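Local coordinates for uncharacterized HIT-like protein HP_0404 (Helicobacter pylori 26695, PDB 4ZGL), which probably acts as an adenosine 5'-monophosphoramidase of the histidine triad (HIT) family, related to the HINT proteins, at residues K16-E21 / F64-K69; N20-S25 / P53-Q58; S44-N49 / E90-H95; Y77-N82 / F96-G101. One frame throughout, in Å; residues are numbered along the deposited sequence.

Contact 1 of 4, residues K16-E21 / F64-K69; sequences KILENE and FEVVEK
Leu-18 carries most of this contact, leaning off its strand into a groove formed by Glu-65, Val-66 and Lys-69 on one side of the helix. Each part of the leucine has its own neighbour: CB rests on Val-66 CG1 at 3.7 Å, CD2 on Glu-65 CB, also at 3.7 Å, and CD1 on Lys-69 CD at 3.8 Å. With its CG opposite the backbone N (chi1 -160°), the forked end of Leu-18 spreads between the two charged residues, crossing the Glu-65 chain at about a right angle. Glu-65 brings its carboxylate oxygen OE1 as well as CB to Leu-18 CD2; both charged residues are exposed to solvent. Lys-69, bent at chi2 and chi4, turns its ammonium back to the strand, where NZ makes a weak hydrogen bond of 3.3 Å to Ile-17 O.

What sets up these residues is a classic beta bulge: Ile-17 and Leu-18 both pair with Ser-25, which lets both side chains be directed at the helix. The axes of strand 16-19 and helix segment 64-69 come within 8.5 Å, their N-to-C directions 142° apart. Strand 16-19 is an outermost strand of the chain's sheet and borders strand 23-27. Helix 53-70 lies across this sheet, with Phe-62, one turn before Val-66, also touching Leu-18, and Val-66 reaching inward to Val-39 and Ile-98.

Contact 2 of 4, residues N20-S25 / P53-Q58; sequences NERFLS and PELMAQ
Arg-22 and Phe-23, the residues that meet the start of helix 53-70, both give their backbone N-H to a single oxygen, Asn-20 OD1. Phe-23 N lies 2.7 Å from Asn-20 OD1, nearly in line with the side-chain carbonyl, whereas Arg-22 N, at 2.9 Å from Asn-20 OD1, sits above the carbonyl plane. Accepting from the N-H groups two and three residues on, Asn-20 forms an Asx turn within an Asx motif, and this fixes the bend from which the two side chains set out.

Phe-23, its CG opposite the carbonyl carbon (chi1 -59°), points its ring at the helix. At the ring edge Phe-23 CZ approaches Leu-55 O, 3.3 Å away, and also packs on Leu-55 CD1 at 3.8 Å; the phenylalanine and leucine side chains slide past each other in opposite directions. Next to CZ, Phe-23 CE2 lies 3.9 Å from Gln-58 CB. Arg-22 runs out extended above this layer, and Gln-58 OE1 comes over one face of its guanidinium with the amide plane turned 82° from it. Arg-22 NE and Gln-58 OE1 are close, but the angle is too poor for a hydrogen bond.

The contact thus seats the tight turn between strands 16-19 and 23-27 on the first turns of helix 53-70. Further along that helix Met-59 and Phe-62 cover Phe-23, Pro-41 of strand 36-41 also touches its side chain, and Ala-57 packs on Ala-57 of the second subunit.

Contact 3 of 4, residues S44-N49 / E90-H95; sequences SIQDFN and EVMHLH
His-93 and Leu-94 meet the 44-49 loop with their CG atoms turned opposite the backbone N (chi1 -172° and 169°), and the two side chains take different surfaces of it. The imidazole of His-93 lies with one face against Ile-45 O, which stands 3.7 Å from the plane over the ring centre, while CE1 reaches Ser-44 CA. Leu-94 sends CD1 along the backbone where the loop turns into its 3-10 segment, 3.5 Å from Phe-48 N and 4.2 Å from Phe-48 CB.

Between them the backbones are joined by one bond: Leu-94 N donates to Ile-45 O at 2.7 Å with an almost straight N-H...O angle of 177°. The same oxygen is both the acceptor for Leu-94 and the atom over the His-93 ring. On the solvent side the extended Gln-46 chain passes obliquely over Met-92, with Gln-46 CG 4.0 Å from Met-92 CB. Gln-46 O takes a hydrogen bond from Gln-89.

His-93, Leu-94 and His-95 are the first three residues of the histidine triad motif, and the contact holds the backbone that presents them. His-93 NE2 is bonded to Pro-41 O. His-95 ND1 donates to His-93 O at 2.6 Å, in the plane of its ring, which fixes the rotation of the imidazole. In HIT enzymes the middle histidine is the nucleophile, a role His-95 probably shares.

Contact 4 of 4, residues Y77-N82 / F96-G101; sequences YKLLTN and FHILSG
The last two residues of the histidine triad motif that the contact holds, Phe-96 and His-97, open a strand that pairs antiparallel with 77-82 in the sheet of this HIT fold. Two hydrogen-bonded pairs set the register. Lys-78 N reaches Leu-99 O at 2.7 Å and Leu-99 N returns to Lys-78 O at 3.1 Å; Leu-80 and His-97 repeat the exchange, with His-97 N to Leu-80 O at 2.6 Å.

Tyr-77, Leu-79 and Ile-98 point to the face covered by helix 53-70, where Leu-79 CD2 touches Ile-98 CG1 at 3.9 Å. On the other face Leu-80 and His-97 lie side by side, pointing the same way, and His-97 ND1 is hydrogen-bonded to His-36. Strand 77-82 also pairs antiparallel with a strand of the second subunit, carrying the sheet across the dimer.

At the triad end Phe-96, with CG opposite the carbonyl carbon (chi1 -79°), lays its ring against Thr-81 in a CH-pi contact: Thr-81 CB stands over the face, 3.8 Å from the ring centroid and 20° off its normal.

All four contacts are partly buried. Contact 4 has the most buried residues and none exposed among those touching, while contacts 1, 2 and 3 have exposed residues at their margins. Contacts 1 and 2 set helix 53-70 against one edge of the sheet and share Asn-20; Leu-18 in one and the Phe-23 ring in the other pack inward. Contact 4 lies at the other end of the chain's sheet, where the second subunit continues it; backbone bonds dominate, yet Ile-98 touches Val-66 and Val-67 of contact 1. Contact 3 joins two loops and runs directly into contact 4, His-95 O bonding to Thr-81 OG1. Contacts 2, 3 and 4 share a buried junction around Met-56, Phe-48 and Phe-96.

Contact 1 of 4, residues K16-E21 / F64-K69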
loop_
_atom_site.group_PDB
_atom_site.type_symbol
_atom_site.label_atom_id
_atom_site.label_comp_id
_atom_site.label_asym_id
_atom_site.label_seq_id
_atom_site.Cartn_x
_atom_site.Cartn_y
_atom_site.Cartn_z
ATOM N N LYS A 16 20.432 6.270 -2.113
ATOM C CA LYS A 16 19.284 7.104 -2.407
ATOM C C LYS A 16 18.828 6.965 -3.870
ATOM O O LYS A 16 19.606 7.149 -4.799
ATOM C CB LYS A 16 19.623 8.557 -2.028
ATOM C CG LYS A 16 18.725 9.585 -2.718
ATOM C CD LYS A 16 19.080 11.041 -2.509
ATOM C CE LYS A 16 18.879 11.967 -3.655
ATOM N NZ LYS A 16 19.774 13.144 -3.564
ATOM N N ILE A 17 17.555 6.623 -4.050
ATOM C CA ILE A 17 16.954 6.478 -5.372
ATOM C C ILE A 17 16.376 7.823 -5.801
ATOM O O ILE A 17 16.711 8.331 -6.869
ATOM C CB ILE A 17 15.846 5.403 -5.371
ATOM C CG1 ILE A 17 16.475 4.022 -5.115
ATOM C CG2 ILE A 17 15.087 5.423 -6.696
ATOM C CD1 ILE A 17 15.497 2.925 -4.757
ATOM N N LEU A 18 15.508 8.378 -4.957
ATOM C CA LEU A 18 14.899 9.683 -5.183
ATOM C C LEU A 18 14.636 10.348 -3.838
ATOM O O LEU A 18 14.459 9.668 -2.830
ATOM C CB LEU A 18 13.578 9.542 -5.950
ATOM C CG LEU A 18 13.068 10.807 -6.671
ATOM C CD1 LEU A 18 13.702 11.071 -8.052
ATOM C CD2 LEU A 18 11.547 10.710 -6.838
ATOM N N GLU A 19 14.606 11.675 -3.831
ATOM C CA GLU A 19 14.321 12.440 -2.626
ATOM C C GLU A 19 13.572 13.723 -2.958
ATOM O O GLU A 19 13.706 14.280 -4.048
ATOM C CB GLU A 19 15.627 12.787 -1.915
ATOM C CG GLU A 19 15.456 13.551 -0.608
ATOM C CD GLU A 19 16.774 13.807 0.108
ATOM O OE1 GLU A 19 17.830 13.856 -0.567
ATOM O OE2 GLU A 19 16.741 13.972 1.351
ATOM N N ASN A 20 12.782 14.189 -1.999
ATOM C CA ASN A 20 12.119 15.484 -2.117
ATOM C C ASN A 20 11.839 16.044 -0.718
ATOM O O ASN A 20 12.239 15.416 0.270
ATOM C CB ASN A 20 10.873 15.368 -3.023
ATOM C CG ASN A 20 9.630 14.895 -2.285
ATOM O OD1 ASN A 20 9.644 14.686 -1.076
ATOM N ND2 ASN A 20 8.540 14.719 -3.024
ATOM N N GLU A 21 11.183 17.206 -0.640
ATOM C CA GLU A 21 11.008 17.932 0.645
ATOM C C GLU A 21 10.384 17.078 1.737
ATOM O O GLU A 21 10.696 17.269 2.911
ATOM C CB GLU A 21 10.117 19.250 0.596
ATOM C CG GLU A 21 9.895 19.992 -0.755
ATOM C CD GLU A 21 11.188 20.462 -1.406
ATOM O OE1 GLU A 21 12.215 20.559 -0.699
ATOM O OE2 GLU A 21 11.176 20.745 -2.628
ATOM N N PHE A 64 4.894 6.967 -7.667
ATOM C CA PHE A 64 4.899 6.918 -9.126
ATOM C C PHE A 64 6.237 7.393 -9.690
ATOM O O PHE A 64 6.723 6.861 -10.687
ATOM C CB PHE A 64 3.763 7.765 -9.719
ATOM C CG PHE A 64 2.375 7.292 -9.355
ATOM C CD1 PHE A 64 2.076 5.938 -9.241
ATOM C CD2 PHE A 64 1.353 8.211 -9.156
ATOM C CE1 PHE A 64 0.794 5.520 -8.914
ATOM C CE2 PHE A 64 0.070 7.797 -8.828
ATOM C CZ PHE A 64 -0.209 6.450 -8.708
ATOM N N GLU A 65 6.829 8.402 -9.058
ATOM C CA GLU A 65 8.129 8.909 -9.490
ATOM C C GLU A 65 9.251 7.900 -9.271
ATOM O O GLU A 65 10.166 7.798 -10.097
ATOM C CB GLU A 65 8.459 10.220 -8.784
ATOM C CG GLU A 65 7.567 11.379 -9.199
ATOM C CD GLU A 65 7.886 12.673 -8.467
ATOM O OE1 GLU A 65 8.999 12.810 -7.923
ATOM O OE2 GLU A 65 7.018 13.572 -8.438
ATOM N N VAL A 66 9.183 7.144 -8.179
ATOM C CA VAL A 66 10.261 6.196 -7.912
ATOM C C VAL A 66 10.182 5.002 -8.856
ATOM O O VAL A 66 11.172 4.694 -9.496
ATOM C CB VAL A 66 10.493 5.804 -6.467
ATOM C CG1 VAL A 66 10.864 7.018 -5.617
ATOM C CG2 VAL A 66 9.290 5.113 -5.951
ATOM N N VAL A 67 9.013 4.366 -8.965
ATOM C CA VAL A 67 8.856 3.203 -9.852
ATOM C C VAL A 67 9.186 3.527 -11.302
ATOM O O VAL A 67 9.631 2.655 -12.054
ATOM C CB VAL A 67 7.443 2.578 -9.806
ATOM C CG1 VAL A 67 7.187 1.948 -8.446
ATOM C CG2 VAL A 67 6.361 3.591 -10.169
ATOM N N GLU A 68 8.977 4.778 -11.695
ATOM C CA GLU A 68 9.287 5.167 -13.064
ATOM C C GLU A 68 10.793 5.423 -13.202
ATOM O O GLU A 68 11.385 5.038 -14.201
ATOM C CB GLU A 68 8.378 6.286 -13.560
ATOM C CG GLU A 68 9.063 7.612 -13.848
ATOM C CD GLU A 68 8.086 8.678 -14.318
ATOM O OE1 GLU A 68 6.883 8.347 -14.515
ATOM O OE2 GLU A 68 8.526 9.842 -14.499
ATOM N N LYS A 69 11.422 5.996 -12.177
ATOM C CA LYS A 69 12.881 6.070 -12.132
ATOM C C LYS A 69 13.533 4.689 -12.143
ATOM O O LYS A 69 14.530 4.482 -12.825
ATOM C CB LYS A 69 13.356 6.813 -10.888
ATOM C CG LYS A 69 14.847 7.104 -10.930
ATOM C CD LYS A 69 15.172 8.470 -10.361
ATOM C CE LYS A 69 16.626 8.820 -10.477
ATOM N NZ LYS A 69 17.650 7.889 -9.957
#

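Contact 2 of 4, residues N20-S25 / P53-Q58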
loop_
_atom_site.group_PDB
_atom_site.type_symbol
_atom_site.label_atom_id
_atom_site.label_comp_id
_atom_site.label_asym_id
_atom_site.label_seq_id
_atom_site.Cartn_x
_atom_site.Cartn_y
_atom_site.Cartn_z
ATOM N N ASN A 20 12.782 14.189 -1.999
ATOM C CA ASN A 20 12.119 15.484 -2.117
ATOM C C ASN A 20 11.839 16.044 -0.718
ATOM O O ASN A 20 12.239 15.416 0.270
ATOM C CB ASN A 20 10.873 15.368 -3.023
ATOM C CG ASN A 20 9.630 14.895 -2.285
ATOM O OD1 ASN A 20 9.644 14.686 -1.076
ATOM N ND2 ASN A 20 8.540 14.719 -3.024
ATOM N N GLU A 21 11.183 17.206 -0.640
ATOM C CA GLU A 21 11.008 17.932 0.645
ATOM C C GLU A 21 10.384 17.078 1.737
ATOM O O GLU A 21 10.696 17.269 2.911
ATOM C CB GLU A 21 10.117 19.250 0.596
ATOM C CG GLU A 21 9.895 19.992 -0.755
ATOM C CD GLU A 21 11.188 20.462 -1.406
ATOM O OE1 GLU A 21 12.215 20.559 -0.699
ATOM O OE2 GLU A 21 11.176 20.745 -2.628
ATOM N N ARG A 22 9.459 16.195 1.360
ATOM C CA ARG A 22 8.684 15.422 2.333
ATOM C C ARG A 22 8.985 13.921 2.356
ATOM O O ARG A 22 8.642 13.250 3.328
ATOM C CB ARG A 22 7.185 15.638 2.096
ATOM C CG ARG A 22 6.672 17.018 2.487
ATOM C CD ARG A 22 5.181 17.132 2.230
ATOM N NE ARG A 22 4.568 18.447 2.472
ATOM C CZ ARG A 22 4.756 19.495 1.679
ATOM N NH1 ARG A 22 5.578 19.397 0.643
ATOM N NH2 ARG A 22 4.152 20.648 1.939
ATOM N N PHE A 23 9.614 13.389 1.307
ATOM C CA PHE A 23 9.851 11.943 1.204
ATOM C C PHE A 23 11.262 11.603 0.756
ATOM O O PHE A 23 11.990 12.444 0.232
ATOM C CB PHE A 23 8.862 11.307 0.228
ATOM C CG PHE A 23 7.431 11.499 0.616
ATOM C CD1 PHE A 23 6.821 10.636 1.513
ATOM C CD2 PHE A 23 6.698 12.550 0.093
ATOM C CE1 PHE A 23 5.499 10.819 1.875
ATOM C CE2 PHE A 23 5.376 12.736 0.449
ATOM C CZ PHE A 23 4.777 11.871 1.343
ATOM N N LEU A 24 11.628 10.346 0.970
ATOM C CA LEU A 24 12.933 9.838 0.592
ATOM C C LEU A 24 12.800 8.365 0.222
ATOM O O LEU A 24 12.098 7.612 0.900
ATOM C CB LEU A 24 13.915 10.001 1.753
ATOM C CG LEU A 24 15.325 9.431 1.549
ATOM C CD1 LEU A 24 16.348 10.526 1.290
ATOM C CD2 LEU A 24 15.739 8.609 2.759
ATOM N N SER A 25 13.471 7.962 -0.855
ATOM C CA SER A 25 13.486 6.564 -1.273
ATOM C C SER A 25 14.913 6.061 -1.405
ATOM O O SER A 25 15.813 6.815 -1.778
ATOM C CB SER A 25 12.751 6.380 -2.601
ATOM O OG SER A 25 12.621 5.004 -2.926
ATOM N N PRO A 53 -4.369 11.550 5.352
ATOM C CA PRO A 53 -4.667 11.299 3.946
ATOM C C PRO A 53 -3.934 12.245 2.995
ATOM O O PRO A 53 -3.374 11.780 2.006
ATOM C CB PRO A 53 -6.184 11.494 3.864
ATOM C CG PRO A 53 -6.685 11.308 5.258
ATOM C CD PRO A 53 -5.588 11.823 6.139
ATOM N N GLU A 54 -3.936 13.542 3.310
ATOM C CA GLU A 54 -3.220 14.589 2.535
ATOM C C GLU A 54 -1.791 14.242 2.176
ATOM O O GLU A 54 -1.320 14.592 1.099
ATOM C CB GLU A 54 -3.214 15.938 3.295
ATOM C CG GLU A 54 -4.630 16.496 3.315
ATOM C CD GLU A 54 -5.067 17.230 2.021
ATOM O OE1 GLU A 54 -5.791 16.695 1.108
ATOM O OE2 GLU A 54 -4.688 18.419 1.938
ATOM N N LEU A 55 -1.107 13.576 3.097
ATOM C CA LEU A 55 0.302 13.251 2.937
ATOM C C LEU A 55 0.475 11.971 2.131
ATOM O O LEU A 55 1.469 11.806 1.426
ATOM C CB LEU A 55 0.946 13.093 4.313
ATOM C CG LEU A 55 2.462 12.901 4.377
ATOM C CD1 LEU A 55 3.204 14.143 3.905
ATOM C CD2 LEU A 55 2.863 12.540 5.802
ATOM N N MET A 56 -0.497 11.071 2.237
ATOM C CA MET A 56 -0.484 9.824 1.482
ATOM C C MET A 56 -0.826 10.082 0.015
ATOM O O MET A 56 -0.418 9.322 -0.862
ATOM C CB MET A 56 -1.467 8.834 2.104
ATOM C CG MET A 56 -1.441 7.441 1.506
ATOM S SD MET A 56 0.153 6.590 1.567
ATOM C CE MET A 56 -0.128 5.164 0.503
ATOM N N ALA A 57 -1.567 11.157 -0.244
ATOM C CA ALA A 57 -1.770 11.640 -1.606
ATOM C C ALA A 57 -0.425 12.021 -2.219
ATOM O O ALA A 57 -0.111 11.630 -3.342
ATOM C CB ALA A 57 -2.705 12.840 -1.614
ATOM N N GLN A 58 0.364 12.782 -1.465
ATOM C CA GLN A 58 1.661 13.259 -1.933
ATOM C C GLN A 58 2.683 12.126 -2.031
ATOM O O GLN A 58 3.578 12.162 -2.873
ATOM C CB GLN A 58 2.173 14.369 -1.015
ATOM C CG GLN A 58 1.216 15.552 -0.911
ATOM C CD GLN A 58 1.805 16.735 -0.167
ATOM O OE1 GLN A 58 2.708 16.578 0.650
ATOM N NE2 GLN A 58 1.293 17.928 -0.447
#

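Contact 3 of 4, residues S44-N49 / E90-H95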
loop_
_atom_site.group_PDB
_atom_site.type_symbol
_atom_site.label_atom_id
_atom_site.label_comp_id
_atom_site.label_asym_id
_atom_site.label_seq_id
_atom_site.Cartn_x
_atom_site.Cartn_y
_atom_site.Cartn_z
ATOM N N SER A 44 8.462 12.351 11.132
ATOM C CA SER A 44 8.558 11.259 12.097
ATOM C C SER A 44 7.209 10.595 12.303
ATOM O O SER A 44 6.381 11.067 13.072
ATOM C CB SER A 44 9.090 11.770 13.434
ATOM O OG SER A 44 9.126 10.727 14.390
ATOM N N ILE A 45 6.979 9.518 11.567
ATOM C CA ILE A 45 5.745 8.781 11.652
ATOM C C ILE A 45 6.019 7.292 11.699
ATOM O O ILE A 45 6.797 6.793 10.898
ATOM C CB ILE A 45 4.906 9.071 10.420
ATOM C CG1 ILE A 45 4.792 10.555 10.114
ATOM C CG2 ILE A 45 3.501 8.494 10.523
ATOM C CD1 ILE A 45 4.386 10.780 8.676
ATOM N N GLN A 46 5.329 6.580 12.588
ATOM C CA GLN A 46 5.707 5.214 12.949
ATOM C C GLN A 46 5.199 4.136 11.997
ATOM O O GLN A 46 5.904 3.164 11.730
ATOM C CB GLN A 46 5.212 4.909 14.363
ATOM C CG GLN A 46 5.764 3.621 14.948
ATOM C CD GLN A 46 5.385 3.438 16.396
ATOM O OE1 GLN A 46 5.266 4.408 17.140
ATOM N NE2 GLN A 46 5.203 2.196 16.809
ATOM N N ASP A 47 3.967 4.292 11.525
ATOM C CA ASP A 47 3.340 3.299 10.655
ATOM C C ASP A 47 2.208 3.924 9.835
ATOM O O ASP A 47 1.975 5.134 9.913
ATOM C CB ASP A 47 2.841 2.105 11.482
ATOM C CG ASP A 47 1.853 2.504 12.579
ATOM O OD1 ASP A 47 1.266 3.609 12.521
ATOM O OD2 ASP A 47 1.659 1.698 13.510
ATOM N N PHE A 48 1.524 3.103 9.040
ATOM C CA PHE A 48 0.488 3.596 8.141
ATOM C C PHE A 48 -0.672 4.235 8.895
ATOM O O PHE A 48 -1.255 5.213 8.438
ATOM C CB PHE A 48 -0.027 2.470 7.252
ATOM C CG PHE A 48 -0.964 2.931 6.177
ATOM C CD1 PHE A 48 -0.484 3.596 5.054
ATOM C CD2 PHE A 48 -2.330 2.707 6.285
ATOM C CE1 PHE A 48 -1.351 4.029 4.059
ATOM C CE2 PHE A 48 -3.200 3.134 5.295
ATOM C CZ PHE A 48 -2.710 3.795 4.180
ATOM N N ASN A 49 -1.011 3.687 10.052
ATOM C CA ASN A 49 -2.063 4.289 10.879
ATOM C C ASN A 49 -1.856 5.769 11.203
ATOM O O ASN A 49 -2.831 6.501 11.383
ATOM C CB ASN A 49 -2.256 3.504 12.183
ATOM C CG ASN A 49 -3.000 2.200 11.972
ATOM O OD1 ASN A 49 -3.665 1.999 10.955
ATOM N ND2 ASN A 49 -2.897 1.307 12.943
ATOM N N GLU A 90 9.508 -4.376 11.437
ATOM C CA GLU A 90 10.745 -4.509 12.210
ATOM C C GLU A 90 11.331 -3.142 12.559
ATOM O O GLU A 90 11.755 -2.927 13.695
ATOM C CB GLU A 90 11.780 -5.337 11.452
ATOM C CG GLU A 90 11.362 -6.748 11.124
ATOM C CD GLU A 90 12.283 -7.389 10.089
ATOM O OE1 GLU A 90 13.520 -7.288 10.249
ATOM O OE2 GLU A 90 11.791 -7.988 9.109
ATOM N N VAL A 91 11.365 -2.234 11.587
ATOM C CA VAL A 91 11.791 -0.857 11.823
ATOM C C VAL A 91 10.539 -0.017 12.039
ATOM O O VAL A 91 9.622 -0.047 11.213
ATOM C CB VAL A 91 12.595 -0.291 10.631
ATOM C CG1 VAL A 91 13.012 1.152 10.887
ATOM C CG2 VAL A 91 13.824 -1.148 10.361
ATOM N N MET A 92 10.506 0.740 13.135
ATOM C CA MET A 92 9.311 1.493 13.522
ATOM C C MET A 92 9.312 2.910 12.973
ATOM O O MET A 92 9.322 3.881 13.714
ATOM C CB MET A 92 9.168 1.504 15.036
ATOM C CG MET A 92 8.964 0.116 15.603
ATOM S SD MET A 92 7.410 -0.612 15.043
ATOM C CE MET A 92 7.837 -2.347 14.993
ATOM N N HIS A 93 9.326 2.998 11.648
ATOM C CA HIS A 93 9.127 4.242 10.921
ATOM C C HIS A 93 8.353 3.832 9.680
ATOM O O HIS A 93 8.670 2.821 9.064
ATOM C CB HIS A 93 10.475 4.886 10.574
ATOM C CG HIS A 93 10.371 6.268 10.002
ATOM N ND1 HIS A 93 10.577 7.398 10.762
ATOM C CD2 HIS A 93 10.112 6.702 8.745
ATOM C CE1 HIS A 93 10.435 8.469 10.003
ATOM N NE2 HIS A 93 10.152 8.073 8.774
ATOM N N LEU A 94 7.309 4.586 9.350
ATOM C CA LEU A 94 6.452 4.252 8.221
ATOM C C LEU A 94 7.301 4.051 6.987
ATOM O O LEU A 94 8.110 4.906 6.636
ATOM C CB LEU A 94 5.421 5.357 7.971
ATOM C CG LEU A 94 4.629 5.271 6.661
ATOM C CD1 LEU A 94 3.880 3.950 6.550
ATOM C CD2 LEU A 94 3.678 6.454 6.549
ATOM N N HIS A 95 7.125 2.913 6.332
ATOM C CA HIS A 95 7.811 2.670 5.076
ATOM C C HIS A 95 7.037 1.716 4.189
ATOM O O HIS A 95 6.397 0.777 4.671
ATOM C CB HIS A 95 9.217 2.137 5.331
ATOM C CG HIS A 95 9.253 0.863 6.102
ATOM N ND1 HIS A 95 9.084 0.819 7.468
ATOM C CD2 HIS A 95 9.468 -0.413 5.706
ATOM C CE1 HIS A 95 9.185 -0.432 7.880
ATOM N NE2 HIS A 95 9.415 -1.199 6.830
#

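Contact 4 of 4, residues Y77-N82 / F96-G101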
loop_
_atom_site.group_PDB
_atom_site.type_symbol
_atom_site.label_atom_id
_atom_site.label_comp_id
_atom_site.label_asym_id
_atom_site.label_seq_id
_atom_site.Cartn_x
_atom_site.Cartn_y
_atom_site.Cartn_z
ATOM N N TYR A 77 5.145 -4.272 -10.255
ATOM C CA TYR A 77 5.721 -4.170 -8.917
ATOM C C TYR A 77 4.688 -4.386 -7.819
ATOM O O TYR A 77 3.486 -4.264 -8.047
ATOM C CB TYR A 77 6.386 -2.807 -8.735
ATOM C CG TYR A 77 5.435 -1.638 -8.782
ATOM C CD1 TYR A 77 5.082 -1.056 -9.994
ATOM C CD2 TYR A 77 4.900 -1.100 -7.610
ATOM C CE1 TYR A 77 4.215 0.022 -10.042
ATOM C CE2 TYR A 77 4.033 -0.022 -7.648
ATOM C CZ TYR A 77 3.695 0.535 -8.865
ATOM O OH TYR A 77 2.836 1.605 -8.912
ATOM N N LYS A 78 5.179 -4.714 -6.626
ATOM C CA LYS A 78 4.338 -4.887 -5.447
ATOM C C LYS A 78 4.493 -3.680 -4.542
ATOM O O LYS A 78 5.588 -3.128 -4.412
ATOM C CB LYS A 78 4.744 -6.144 -4.678
ATOM C CG LYS A 78 4.755 -7.411 -5.512
ATOM C CD LYS A 78 5.066 -8.635 -4.664
ATOM C CE LYS A 78 5.267 -9.866 -5.535
ATOM N NZ LYS A 78 4.869 -11.124 -4.845
ATOM N N LEU A 79 3.392 -3.277 -3.916
ATOM C CA LEU A 79 3.410 -2.220 -2.913
ATOM C C LEU A 79 2.982 -2.825 -1.583
ATOM O O LEU A 79 1.917 -3.425 -1.492
ATOM C CB LEU A 79 2.493 -1.048 -3.320
ATOM C CG LEU A 79 3.126 0.329 -3.503
ATOM C CD1 LEU A 79 2.046 1.398 -3.510
ATOM C CD2 LEU A 79 4.188 0.664 -2.470
ATOM N N LEU A 80 3.825 -2.684 -0.562
ATOM C CA LEU A 80 3.579 -3.302 0.739
ATOM C C LEU A 80 4.003 -2.383 1.875
ATOM O O LEU A 80 5.052 -1.749 1.807
ATOM C CB LEU A 80 4.347 -4.620 0.847
ATOM C CG LEU A 80 4.373 -5.334 2.205
ATOM C CD1 LEU A 80 3.111 -6.153 2.423
ATOM C CD2 LEU A 80 5.603 -6.224 2.312
ATOM N N THR A 81 3.186 -2.320 2.922
ATOM C CA THR A 81 3.611 -1.718 4.182
ATOM C C THR A 81 3.056 -2.541 5.340
ATOM O O THR A 81 1.905 -2.969 5.314
ATOM C CB THR A 81 3.202 -0.233 4.288
ATOM O OG1 THR A 81 3.746 0.329 5.486
ATOM C CG2 THR A 81 1.690 -0.063 4.280
ATOM N N ASN A 82 3.900 -2.777 6.340
ATOM C CA ASN A 82 3.515 -3.528 7.530
ATOM C C ASN A 82 3.178 -2.577 8.666
ATOM O O ASN A 82 3.973 -1.705 9.006
ATOM C CB ASN A 82 4.646 -4.457 7.950
ATOM C CG ASN A 82 5.041 -5.416 6.847
ATOM O OD1 ASN A 82 6.155 -5.362 6.328
ATOM N ND2 ASN A 82 4.126 -6.302 6.485
ATOM N N PHE A 96 7.085 1.990 2.892
ATOM C CA PHE A 96 6.489 1.127 1.892
ATOM C C PHE A 96 7.584 0.370 1.159
ATOM O O PHE A 96 8.554 0.970 0.696
ATOM C CB PHE A 96 5.678 1.945 0.891
ATOM C CG PHE A 96 4.330 2.349 1.398
ATOM C CD1 PHE A 96 4.176 3.503 2.148
ATOM C CD2 PHE A 96 3.210 1.574 1.121
ATOM C CE1 PHE A 96 2.928 3.882 2.620
ATOM C CE2 PHE A 96 1.963 1.944 1.585
ATOM C CZ PHE A 96 1.821 3.097 2.337
ATOM N N HIS A 97 7.425 -0.946 1.069
ATOM C CA HIS A 97 8.301 -1.772 0.253
ATOM C C HIS A 97 7.821 -1.698 -1.188
ATOM O O HIS A 97 6.624 -1.807 -1.457
ATOM C CB HIS A 97 8.267 -3.221 0.726
ATOM C CG HIS A 97 8.754 -3.411 2.129
ATOM N ND1 HIS A 97 9.991 -3.940 2.422
ATOM C CD2 HIS A 97 8.168 -3.150 3.319
ATOM C CE1 HIS A 97 10.149 -3.999 3.728
ATOM N NE2 HIS A 97 9.058 -3.523 4.297
ATOM N N ILE A 98 8.757 -1.485 -2.108
ATOM C CA ILE A 98 8.478 -1.612 -3.532
ATOM C C ILE A 98 9.314 -2.765 -4.063
ATOM O O ILE A 98 10.533 -2.656 -4.168
ATOM C CB ILE A 98 8.806 -0.327 -4.302
ATOM C CG1 ILE A 98 7.824 0.777 -3.903
ATOM C CG2 ILE A 98 8.738 -0.573 -5.808
ATOM C CD1 ILE A 98 8.312 2.168 -4.238
ATOM N N LEU A 99 8.648 -3.873 -4.367
ATOM C CA LEU A 99 9.304 -5.058 -4.900
ATOM C C LEU A 99 8.916 -5.233 -6.356
ATOM O O LEU A 99 7.866 -4.762 -6.776
ATOM C CB LEU A 99 8.893 -6.295 -4.101
ATOM C CG LEU A 99 9.128 -6.230 -2.591
ATOM C CD1 LEU A 99 8.486 -7.415 -1.891
ATOM C CD2 LEU A 99 10.616 -6.176 -2.285
ATOM N N SER A 100 9.754 -5.950 -7.093
ATOM C CA SER A 100 9.608 -6.138 -8.525
ATOM C C SER A 100 9.480 -7.635 -8.869
ATOM O O SER A 100 9.965 -8.488 -8.127
ATOM C CB SER A 100 10.794 -5.473 -9.248
ATOM O OG SER A 100 11.877 -6.375 -9.347
ATOM N N GLY A 101 8.830 -7.949 -9.995
ATOM C CA GLY A 101 8.506 -9.345 -10.357
ATOM C C GLY A 101 9.595 -10.126 -11.085
ATOM O O GLY A 101 10.753 -10.220 -10.646
#